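Local coordinates for Lmo1340 protein (Listeria monocytogenes, PDB 4NLM) that is of unknown function but is probably a surface lipoprotein, with a YqgU-like six-bladed beta-propeller domain, at residues A[280-285]-A[306-311]. Residues are numbered along the deposited sequence; the frame is centred on the assembly and turned at random.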
loop_
_atom_site.group_PDB
_atom_site.type_symbol
_atom_site.label_atom_id
_atom_site.label_comp_id
_atom_site.label_asym_id
_atom_site.label_seq_id
_atom_site.Cartn_x
_atom_site.Cartn_y
_atom_site.Cartn_z
ATOM N N ASP A 280 -8.489 -7.140 -6.836
ATOM C CA ASP A 280 -8.708 -8.541 -7.078
ATOM C C ASP A 280 -9.212 -8.751 -8.514
ATOM O O ASP A 280 -9.326 -7.809 -9.283
ATOM C CB ASP A 280 -9.616 -9.140 -5.998
ATOM C CG ASP A 280 -11.003 -8.537 -5.984
ATOM O OD1 ASP A 280 -11.573 -8.322 -7.058
ATOM O OD2 ASP A 280 -11.545 -8.313 -4.884
ATOM N N LYS A 281 -9.537 -9.989 -8.860
ATOM C CA LYS A 281 -9.944 -10.325 -10.216
ATOM C C LYS A 281 -11.171 -9.557 -10.698
ATOM O O LYS A 281 -11.391 -9.465 -11.896
ATOM C CB LYS A 281 -10.270 -11.812 -10.305
ATOM C CG LYS A 281 -11.501 -12.169 -9.499
ATOM C CD LYS A 281 -11.790 -13.664 -9.612
ATOM C CE LYS A 281 -12.951 -14.114 -8.727
ATOM N NZ LYS A 281 -13.318 -15.546 -8.912
ATOM N N ASN A 282 -11.993 -9.071 -9.767
ATOM C CA ASN A 282 -13.197 -8.309 -10.120
ATOM C C ASN A 282 -13.243 -6.822 -9.799
ATOM O O ASN A 282 -14.213 -6.166 -10.191
ATOM C CB ASN A 282 -14.417 -8.946 -9.456
ATOM C CG ASN A 282 -14.715 -10.333 -9.960
ATOM O OD1 ASN A 282 -14.730 -11.318 -9.224
ATOM N ND2 ASN A 282 -14.925 -10.413 -11.229
ATOM N N THR A 283 -12.246 -6.318 -9.092
ATOM C CA THR A 283 -12.276 -4.917 -8.682
ATOM C C THR A 283 -10.874 -4.360 -8.680
ATOM O O THR A 283 -10.012 -4.789 -7.917
ATOM C CB THR A 283 -12.909 -4.722 -7.270
ATOM O OG1 THR A 283 -14.242 -5.271 -7.221
ATOM C CG2 THR A 283 -12.978 -3.269 -6.888
ATOM N N PHE A 284 -10.672 -3.395 -9.563
ATOM C CA PHE A 284 -9.440 -2.620 -9.618
ATOM C C PHE A 284 -9.861 -1.152 -9.714
ATOM O O PHE A 284 -10.473 -0.727 -10.682
ATOM C CB PHE A 284 -8.575 -3.000 -10.791
ATOM C CG PHE A 284 -7.331 -2.173 -10.904
ATOM C CD1 PHE A 284 -6.258 -2.369 -10.056
ATOM C CD2 PHE A 284 -7.225 -1.185 -11.852
ATOM C CE1 PHE A 284 -5.110 -1.600 -10.144
ATOM C CE2 PHE A 284 -6.067 -0.415 -11.950
ATOM C CZ PHE A 284 -5.025 -0.617 -11.095
ATOM N N LEU A 285 -9.570 -0.413 -8.663
ATOM C CA LEU A 285 -9.923 1.028 -8.589
ATOM C C LEU A 285 -8.721 1.878 -8.865
ATOM O O LEU A 285 -7.664 1.677 -8.275
ATOM C CB LEU A 285 -10.388 1.355 -7.180
ATOM C CG LEU A 285 -11.625 0.641 -6.672
ATOM C CD1 LEU A 285 -11.802 0.800 -5.171
ATOM C CD2 LEU A 285 -12.832 1.160 -7.394
ATOM N N LYS A 306 -13.759 2.182 -11.573
ATOM C CA LYS A 306 -13.725 0.794 -11.112
ATOM C C LYS A 306 -13.708 -0.102 -12.345
ATOM O O LYS A 306 -14.604 -0.030 -13.204
ATOM C CB LYS A 306 -14.880 0.481 -10.154
ATOM C CG LYS A 306 -16.287 0.314 -10.659
ATOM C CD LYS A 306 -17.177 -0.159 -9.502
ATOM C CE LYS A 306 -18.648 -0.181 -9.900
ATOM N NZ LYS A 306 -19.556 -0.227 -8.722
ATOM N N ILE A 307 -12.647 -0.882 -12.431
ATOM C CA ILE A 307 -12.513 -1.837 -13.511
ATOM C C ILE A 307 -12.697 -3.241 -12.969
ATOM O O ILE A 307 -12.196 -3.602 -11.915
ATOM C CB ILE A 307 -11.093 -1.732 -14.082
ATOM C CG1 ILE A 307 -11.001 -0.382 -14.757
ATOM C CG2 ILE A 307 -10.739 -2.879 -15.031
ATOM C CD1 ILE A 307 -9.577 -0.011 -14.996
ATOM N N ASP A 308 -13.495 -4.032 -13.681
ATOM C CA ASP A 308 -13.664 -5.444 -13.372
ATOM C C ASP A 308 -12.926 -6.176 -14.494
ATOM O O ASP A 308 -13.450 -6.347 -15.586
ATOM C CB ASP A 308 -15.145 -5.842 -13.353
ATOM C CG ASP A 308 -15.372 -7.318 -13.029
ATOM O OD1 ASP A 308 -14.457 -8.133 -13.213
ATOM O OD2 ASP A 308 -16.502 -7.635 -12.648
ATOM N N PRO A 309 -11.680 -6.618 -14.239
ATOM C CA PRO A 309 -10.903 -7.190 -15.342
ATOM C C PRO A 309 -11.441 -8.537 -15.827
ATOM O O PRO A 309 -11.265 -8.869 -16.992
ATOM C CB PRO A 309 -9.491 -7.331 -14.776
ATOM C CG PRO A 309 -9.615 -7.176 -13.322
ATOM C CD PRO A 309 -10.919 -6.515 -12.999
ATOM N N THR A 310 -12.069 -9.307 -14.936
ATOM C CA THR A 310 -12.649 -10.592 -15.344
ATOM C C THR A 310 -13.845 -10.383 -16.269
ATOM O O THR A 310 -13.991 -11.061 -17.305
ATOM C CB THR A 310 -13.012 -11.427 -14.095
ATOM O OG1 THR A 310 -11.815 -11.740 -13.398
ATOM C CG2 THR A 310 -13.721 -12.761 -14.449
ATOM N N ASN A 311 -14.705 -9.437 -15.901
ATOM C CA ASN A 311 -15.895 -9.148 -16.679
ATOM C C ASN A 311 -15.635 -8.166 -17.809
ATOM O O ASN A 311 -16.517 -7.891 -18.620
ATOM C CB ASN A 311 -17.012 -8.646 -15.766
ATOM C CG ASN A 311 -18.384 -8.864 -16.355
ATOM O OD1 ASN A 311 -18.624 -9.857 -17.056
ATOM N ND2 ASN A 311 -19.314 -7.969 -16.039
#
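Phe284 and Ile307 form an antiparallel hydrogen-bonded pair where strands 284-289 and 302-308 of the YqgU-like beta-propeller meet, at the end from which a type I turn, Asp280 to Thr283, leads into the first strand. Each backbone amide of the pair is satisfied by the carbonyl opposite: Phe284 N gives to Ile307 O and Ile307 N to Phe284 O, the latter nearly straight at 172°. On this face the CD1 methyl of Ile307 meets the Phe284 ring at its edge, near the ring plane. Phe275 and Phe248 pack against the same ring, the latter edge-to-face. Leu285 and Lys306 lie on the other face, where Leu285 CD2 rests 3.5 Å from Lys306 CB.

Beyond the pair, backbone and side-chain donors together hold the turn to residues 308-310. Lys281 O accepts twice from Thr310, from N at 3.1 Å and from OG1 at 2.8 Å. The amide arrives almost in line with the carbonyl bond, whereas the hydroxyl comes from above the carbonyl plane. With chi1 at -64°, Thr310 OG1 sits beside its own backbone N, which lets both donors turn to one oxygen. Asp280 OD1 takes Asn282 N at 2.8 Å, closing an Asx turn. Asn282 and Asp308 run side by side, their amide and carboxylate planes 83° apart. Asp308 OD1 is gripped from opposite faces of its plane: Asn311 N, 3.0 Å away, comes from well above it in an Asx motif, and Asn282 ND2 approaches on the syn side, 3.1 Å from Asp308 OD1.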